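Local atomic coordinates of diaminopimelate decarboxylase (Phaeodactylum tricornutum, PDB entry 7JPJ), a protein that probably catalyses the pyridoxal 5'-phosphate-dependent decarboxylation of diaminopimelate to lysine in lysine biosynthesis, working as a dimer. Residues Ser9-Thr13 with Ala31-Lys36; Tyr239-Arg243 with Thr282-Met287. All blocks are in the same frame, centred on the assembly; numbering follows the deposited sequence.

Interaction 1 closes along the chain before interaction 2 opens, and their centres lie about 14 Å apart. In interaction 1 the loop before helix 14-24 meets the junction of strand 29-33 and helix 34-45. Strand 29-33 belongs to the mixed sheet of the second domain, where it pairs with strand 289-300, and this strand follows closely on segment 282-287 of interaction 2. Interaction 2 sits at the C-terminal side of the parallel barrel strands 232-234 and 275-278, beside bound D-lysine. The two contacts touch where K36, F11 and I10 pack on the carbonyl oxygen of M287. Together they lie where the chain passes between the TIM barrel and the beta domain, interaction 2 nearer the ligand.

Interaction 1 of 2, residues Ser9-Thr13 with Ala31-Lys36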
loop_
_atom_site.group_PDB
_atom_site.type_symbol
_atom_site.label_atom_id
_atom_site.label_comp_id
_atom_site.label_asym_id
_atom_site.label_seq_id
_atom_site.Cartn_x
_atom_site.Cartn_y
_atom_site.Cartn_z
ATOM N N SER A 9 -12.234 20.876 -12.354
ATOM C CA SER A 9 -11.534 19.589 -12.527
ATOM C C SER A 9 -12.461 18.709 -13.363
ATOM O O SER A 9 -13.372 19.251 -13.973
ATOM C CB SER A 9 -11.241 19.030 -11.183
ATOM O OG SER A 9 -12.413 18.576 -10.559
ATOM N N ILE A 10 -12.246 17.404 -13.391
ATOM C CA ILE A 10 -13.191 16.508 -14.116
ATOM C C ILE A 10 -14.628 16.747 -13.625
ATOM O O ILE A 10 -15.524 16.763 -14.481
ATOM C CB ILE A 10 -12.733 15.036 -14.061
ATOM C CG1 ILE A 10 -11.666 14.738 -15.115
ATOM C CG2 ILE A 10 -13.886 14.054 -14.139
ATOM C CD1 ILE A 10 -12.019 15.235 -16.488
ATOM N N PHE A 11 -14.854 16.954 -12.324
ATOM C CA PHE A 11 -16.232 17.204 -11.918
ATOM C C PHE A 11 -16.350 18.177 -10.746
ATOM O O PHE A 11 -17.423 18.255 -10.134
ATOM C CB PHE A 11 -16.959 15.887 -11.575
ATOM C CG PHE A 11 -16.335 15.101 -10.445
ATOM C CD1 PHE A 11 -16.638 15.391 -9.121
ATOM C CD2 PHE A 11 -15.472 14.046 -10.710
ATOM C CE1 PHE A 11 -16.073 14.661 -8.081
ATOM C CE2 PHE A 11 -14.905 13.310 -9.674
ATOM C CZ PHE A 11 -15.208 13.619 -8.360
ATOM N N LEU A 12 -15.300 18.936 -10.427
ATOM C CA LEU A 12 -15.305 19.822 -9.264
ATOM C C LEU A 12 -14.921 21.236 -9.678
ATOM O O LEU A 12 -13.771 21.486 -10.053
ATOM C CB LEU A 12 -14.352 19.315 -8.180
ATOM C CG LEU A 12 -14.784 18.093 -7.370
ATOM C CD1 LEU A 12 -13.756 17.787 -6.296
ATOM C CD2 LEU A 12 -16.160 18.314 -6.759
ATOM N N THR A 13 -15.876 22.158 -9.599
ATOM C CA THR A 13 -15.565 23.575 -9.681
ATOM C C THR A 13 -14.978 24.040 -8.350
ATOM O O THR A 13 -15.077 23.335 -7.342
ATOM C CB THR A 13 -16.819 24.381 -10.019
ATOM O OG1 THR A 13 -17.735 24.335 -8.918
ATOM C CG2 THR A 13 -17.494 23.831 -11.266
ATOM N N ALA A 31 -13.840 12.420 -3.043
ATOM C CA ALA A 31 -15.084 12.938 -3.591
ATOM C C ALA A 31 -15.550 12.028 -4.716
ATOM O O ALA A 31 -14.785 11.741 -5.642
ATOM C CB ALA A 31 -14.910 14.369 -4.100
ATOM N N TYR A 32 -16.797 11.569 -4.628
ATOM C CA TYR A 32 -17.423 10.763 -5.666
ATOM C C TYR A 32 -18.624 11.511 -6.227
ATOM O O TYR A 32 -19.374 12.146 -5.479
ATOM C CB TYR A 32 -17.859 9.393 -5.131
ATOM C CG TYR A 32 -16.740 8.590 -4.502
ATOM C CD1 TYR A 32 -16.454 8.709 -3.147
ATOM C CD2 TYR A 32 -15.971 7.712 -5.260
ATOM C CE1 TYR A 32 -15.433 7.977 -2.562
ATOM C CE2 TYR A 32 -14.947 6.975 -4.686
ATOM C CZ TYR A 32 -14.683 7.110 -3.335
ATOM O OH TYR A 32 -13.666 6.385 -2.746
ATOM N N SER A 33 -18.804 11.429 -7.543
ATOM C CA SER A 33 -19.838 12.170 -8.256
ATOM C C SER A 33 -20.890 11.207 -8.790
ATOM O O SER A 33 -20.567 10.285 -9.545
ATOM C CB SER A 33 -19.231 12.984 -9.397
ATOM O OG SER A 33 -20.123 13.075 -10.492
ATOM N N ILE A 34 -22.148 11.435 -8.402
ATOM C CA ILE A 34 -23.251 10.611 -8.894
ATOM C C ILE A 34 -23.353 10.708 -10.413
ATOM O O ILE A 34 -23.644 9.717 -11.096
ATOM C CB ILE A 34 -24.565 11.025 -8.201
ATOM C CG1 ILE A 34 -24.717 10.297 -6.863
ATOM C CG2 ILE A 34 -25.770 10.751 -9.089
ATOM C CD1 ILE A 34 -24.972 8.814 -6.998
ATOM N N ASP A 35 -23.098 11.898 -10.965
ATOM C CA ASP A 35 -23.139 12.086 -12.412
ATOM C C ASP A 35 -22.163 11.154 -13.120
ATOM O O ASP A 35 -22.515 10.506 -14.112
ATOM C CB ASP A 35 -22.825 13.541 -12.757
ATOM C CG ASP A 35 -24.069 14.352 -13.049
ATOM O OD1 ASP A 35 -24.908 13.888 -13.850
ATOM O OD2 ASP A 35 -24.206 15.457 -12.478
ATOM N N LYS A 36 -20.924 11.077 -12.623
ATOM C CA LYS A 36 -19.917 10.233 -13.257
ATOM C C LYS A 36 -20.198 8.748 -13.042
ATOM O O LYS A 36 -19.787 7.918 -13.860
ATOM C CB LYS A 36 -18.527 10.597 -12.737
ATOM C CG LYS A 36 -17.878 11.763 -13.468
ATOM C CD LYS A 36 -17.369 11.327 -14.831
ATOM C CE LYS A 36 -16.870 12.502 -15.646
ATOM N NZ LYS A 36 -16.260 12.058 -16.929
#
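The F11 ring turns one face to S33 CB, which lies 3.7 Å from the ring centroid and 18° off the normal, a CH-pi contact. CG of F11 stands between the backbone N and the carbonyl carbon (chi1 60°), which carries the ring across to the strand. A flat aromatic suits this place because one ring serves two neighbours: while S33 covers a face, the carbonyl oxygen of A31 meets the edge, with F11 CZ 3.3 Å from A31 O. The methyl of A31 is small enough to admit both F11 and the end of L12, whose CD1 comes to 4.2 Å from A31 CB. Along the outer margin I10 and K36 cross at about a right angle, I10 CG2 lying 3.7 Å from K36 CE. A bend at chi2 (-76°) brings the CE methylene of the lysine to the isoleucine. Two serines shape the backbones: S9 OG accepts from L12 N at 2.9 Å in an ST motif, and S33 OG accepts from K36 N at 3.0 Å. Beyond the segments, F11 also packs on A290 and L12 on V292 of strand 289-300. S33 is thus the N-cap of helix 34-45, where strand 29-33 runs straight into it.

Interaction 2 of 2, residues Tyr239-Arg243 with Thr282-Met287; sequences YKVGR and TYLVAM. With DLY (D-lysine), chain C; SO4 (sulfate ion), chain D.
Unusually, a single ordered water joins the two segments at one end of this contact: it donates to Y239 O, accepts from Y283 N at 2.8 Å, and also donates to O2 of a bound sulfate. T282 grips the same anion twice, through its backbone N to O3 and through OG1 to O1 at 2.8 Å. The torsion that sets OG1 beside the backbone N (chi1 -57°) brings both donors to the sulfate and leaves CG2 anti to that N, facing V241 and R243. Threonine suits the place because one branch is polar and the other apolar. G238 N, G281 N and Y395 OH also bind the ion. Backbone amides from a glycine-rich turn and a helix start, at the C-terminal side of barrel strands, form the kind of site that holds the cofactor phosphate in fold-type III pyridoxal enzymes, so the sulfate probably marks that position. V241 forms the apolar centre: its CG2 lies 3.6 Å from Y283 CA and also meets CD1 of the ring, while CG1 packs 3.7 Å from M287 CG. A branched valine can thus fill both directions at once. The Y283 ring reaches Y239 CB with CD1, and its hydroxyl bonds to T250 O. R243, extended from CG to NE, lays its chain obliquely across M287, with CG 3.9 Å from the sulfur SD. Its NH1 donates to OXT of D-lysine at 3.1 Å and 164°, the oxygen lying at the guanidinium edge, while NE is held by G391 O. This second bond probably steadies the guanidinium beside the ligand carboxylate. K240, bent at chi2 and chi4, brings NZ to within 3.4 Å of the ligand's CB.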
loop_
_atom_site.group_PDB
_atom_site.type_symbol
_atom_site.label_atom_id
_atom_site.label_comp_id
_atom_site.label_asym_id
_atom_site.label_seq_id
_atom_site.Cartn_x
_atom_site.Cartn_y
_atom_site.Cartn_z
ATOM N N TYR A 239 -11.319 -3.534 -18.819
ATOM C CA TYR A 239 -11.553 -2.462 -19.781
ATOM C C TYR A 239 -10.797 -1.208 -19.366
ATOM O O TYR A 239 -10.975 -0.701 -18.254
ATOM C CB TYR A 239 -13.054 -2.194 -19.890
ATOM C CG TYR A 239 -13.843 -3.480 -19.856
ATOM C CD1 TYR A 239 -13.900 -4.305 -20.968
ATOM C CD2 TYR A 239 -14.487 -3.893 -18.699
ATOM C CE1 TYR A 239 -14.596 -5.494 -20.937
ATOM C CE2 TYR A 239 -15.184 -5.083 -18.657
ATOM C CZ TYR A 239 -15.234 -5.880 -19.779
ATOM O OH TYR A 239 -15.925 -7.068 -19.743
ATOM N N LYS A 240 -9.945 -0.713 -20.256
ATOM C CA LYS A 240 -9.004 0.331 -19.887
ATOM C C LYS A 240 -9.676 1.697 -19.872
ATOM O O LYS A 240 -10.542 1.995 -20.700
ATOM C CB LYS A 240 -7.810 0.339 -20.843
ATOM C CG LYS A 240 -6.468 0.090 -20.150
ATOM C CD LYS A 240 -6.480 -1.205 -19.328
ATOM C CE LYS A 240 -5.142 -1.442 -18.618
ATOM N NZ LYS A 240 -5.287 -2.039 -17.250
ATOM N N VAL A 241 -9.274 2.523 -18.910
ATOM C CA VAL A 241 -9.767 3.886 -18.759
ATOM C C VAL A 241 -8.585 4.831 -18.921
ATOM O O VAL A 241 -7.573 4.690 -18.224
ATOM C CB VAL A 241 -10.450 4.098 -17.394
ATOM C CG1 VAL A 241 -10.863 5.550 -17.221
ATOM C CG2 VAL A 241 -11.645 3.178 -17.248
ATOM N N GLY A 242 -8.710 5.784 -19.840
ATOM C CA GLY A 242 -7.667 6.771 -20.039
ATOM C C GLY A 242 -7.850 7.981 -19.150
ATOM O O GLY A 242 -8.604 8.898 -19.486
ATOM N N ARG A 243 -7.166 7.996 -18.006
ATOM C CA ARG A 243 -7.299 9.122 -17.088
ATOM C C ARG A 243 -6.677 10.387 -17.666
ATOM O O ARG A 243 -7.240 11.479 -17.536
ATOM C CB ARG A 243 -6.659 8.780 -15.745
ATOM C CG ARG A 243 -7.292 7.600 -15.031
ATOM C CD ARG A 243 -6.491 7.232 -13.796
ATOM N NE ARG A 243 -7.060 6.100 -13.071
ATOM C CZ ARG A 243 -6.852 4.828 -13.389
ATOM N NH1 ARG A 243 -6.090 4.522 -14.430
ATOM N NH2 ARG A 243 -7.404 3.862 -12.668
ATOM N N THR A 282 -12.425 -0.860 -12.650
ATOM C CA THR A 282 -11.928 0.463 -13.010
ATOM C C THR A 282 -12.952 1.234 -13.838
ATOM O O THR A 282 -13.259 2.394 -13.544
ATOM C CB THR A 282 -10.610 0.323 -13.773
ATOM O OG1 THR A 282 -9.667 -0.396 -12.970
ATOM C CG2 THR A 282 -10.040 1.689 -14.120
ATOM N N TYR A 283 -13.515 0.591 -14.865
ATOM C CA TYR A 283 -14.392 1.288 -15.802
ATOM C C TYR A 283 -15.617 1.897 -15.132
ATOM O O TYR A 283 -16.222 2.814 -15.695
ATOM C CB TYR A 283 -14.836 0.333 -16.913
ATOM C CG TYR A 283 -15.187 1.022 -18.215
ATOM C CD1 TYR A 283 -14.219 1.249 -19.184
ATOM C CD2 TYR A 283 -16.488 1.441 -18.476
ATOM C CE1 TYR A 283 -14.536 1.877 -20.380
ATOM C CE2 TYR A 283 -16.814 2.069 -19.667
ATOM C CZ TYR A 283 -15.834 2.283 -20.615
ATOM O OH TYR A 283 -16.154 2.907 -21.799
ATOM N N LEU A 284 -15.990 1.425 -13.945
ATOM C CA LEU A 284 -17.208 1.904 -13.306
ATOM C C LEU A 284 -16.975 3.050 -12.331
ATOM O O LEU A 284 -17.860 3.899 -12.173
ATOM C CB LEU A 284 -17.900 0.753 -12.571
ATOM C CG LEU A 284 -18.836 -0.136 -13.387
ATOM C CD1 LEU A 284 -19.104 -1.427 -12.643
ATOM C CD2 LEU A 284 -20.143 0.586 -13.679
ATOM N N VAL A 285 -15.813 3.110 -11.678
ATOM C CA VAL A 285 -15.643 4.008 -10.539
ATOM C C VAL A 285 -14.408 4.897 -10.663
ATOM O O VAL A 285 -14.251 5.851 -9.893
ATOM C CB VAL A 285 -15.590 3.209 -9.221
ATOM C CG1 VAL A 285 -16.922 2.528 -8.948
ATOM C CG2 VAL A 285 -14.461 2.191 -9.256
ATOM N N ALA A 286 -13.522 4.600 -11.618
ATOM C CA ALA A 286 -12.254 5.322 -11.722
ATOM C C ALA A 286 -12.446 6.828 -11.853
ATOM O O ALA A 286 -12.055 7.584 -10.958
ATOM C CB ALA A 286 -11.433 4.811 -12.906
ATOM N N MET A 287 -13.041 7.274 -12.960
ATOM C CA MET A 287 -13.258 8.702 -13.185
ATOM C C MET A 287 -14.340 9.287 -12.293
ATOM O O MET A 287 -14.554 10.503 -12.334
ATOM C CB MET A 287 -13.616 8.962 -14.650
ATOM C CG MET A 287 -12.584 8.464 -15.647
ATOM S SD MET A 287 -10.886 8.958 -15.287
ATOM C CE MET A 287 -11.048 10.737 -15.148
HETATM N N DLY C . -3.181 2.107 -16.908
HETATM C CA DLY C . -3.847 1.583 -15.721
HETATM C C DLY C . -5.372 1.665 -15.854
HETATM O O DLY C . -5.915 1.980 -16.919
HETATM C CB DLY C . -3.412 0.137 -15.465
HETATM C CG DLY C . -3.640 -0.353 -14.039
HETATM C CD DLY C . -3.074 -1.754 -13.851
HETATM C CE DLY C . -3.456 -2.347 -12.500
HETATM N NZ DLY C . -3.044 -3.777 -12.389
HETATM O OXT DLY C . -6.105 1.416 -14.892
HETATM S S SO4 D . -10.541 -3.974 -13.458
HETATM O O1 SO4 D . -9.635 -2.957 -13.985
HETATM O O2 SO4 D . -11.684 -4.117 -14.359
HETATM O O3 SO4 D . -11.013 -3.578 -12.135
HETATM O O4 SO4 D . -9.828 -5.244 -13.348
HETATM O O HOH W 1 -12.559 -1.843 -15.904
#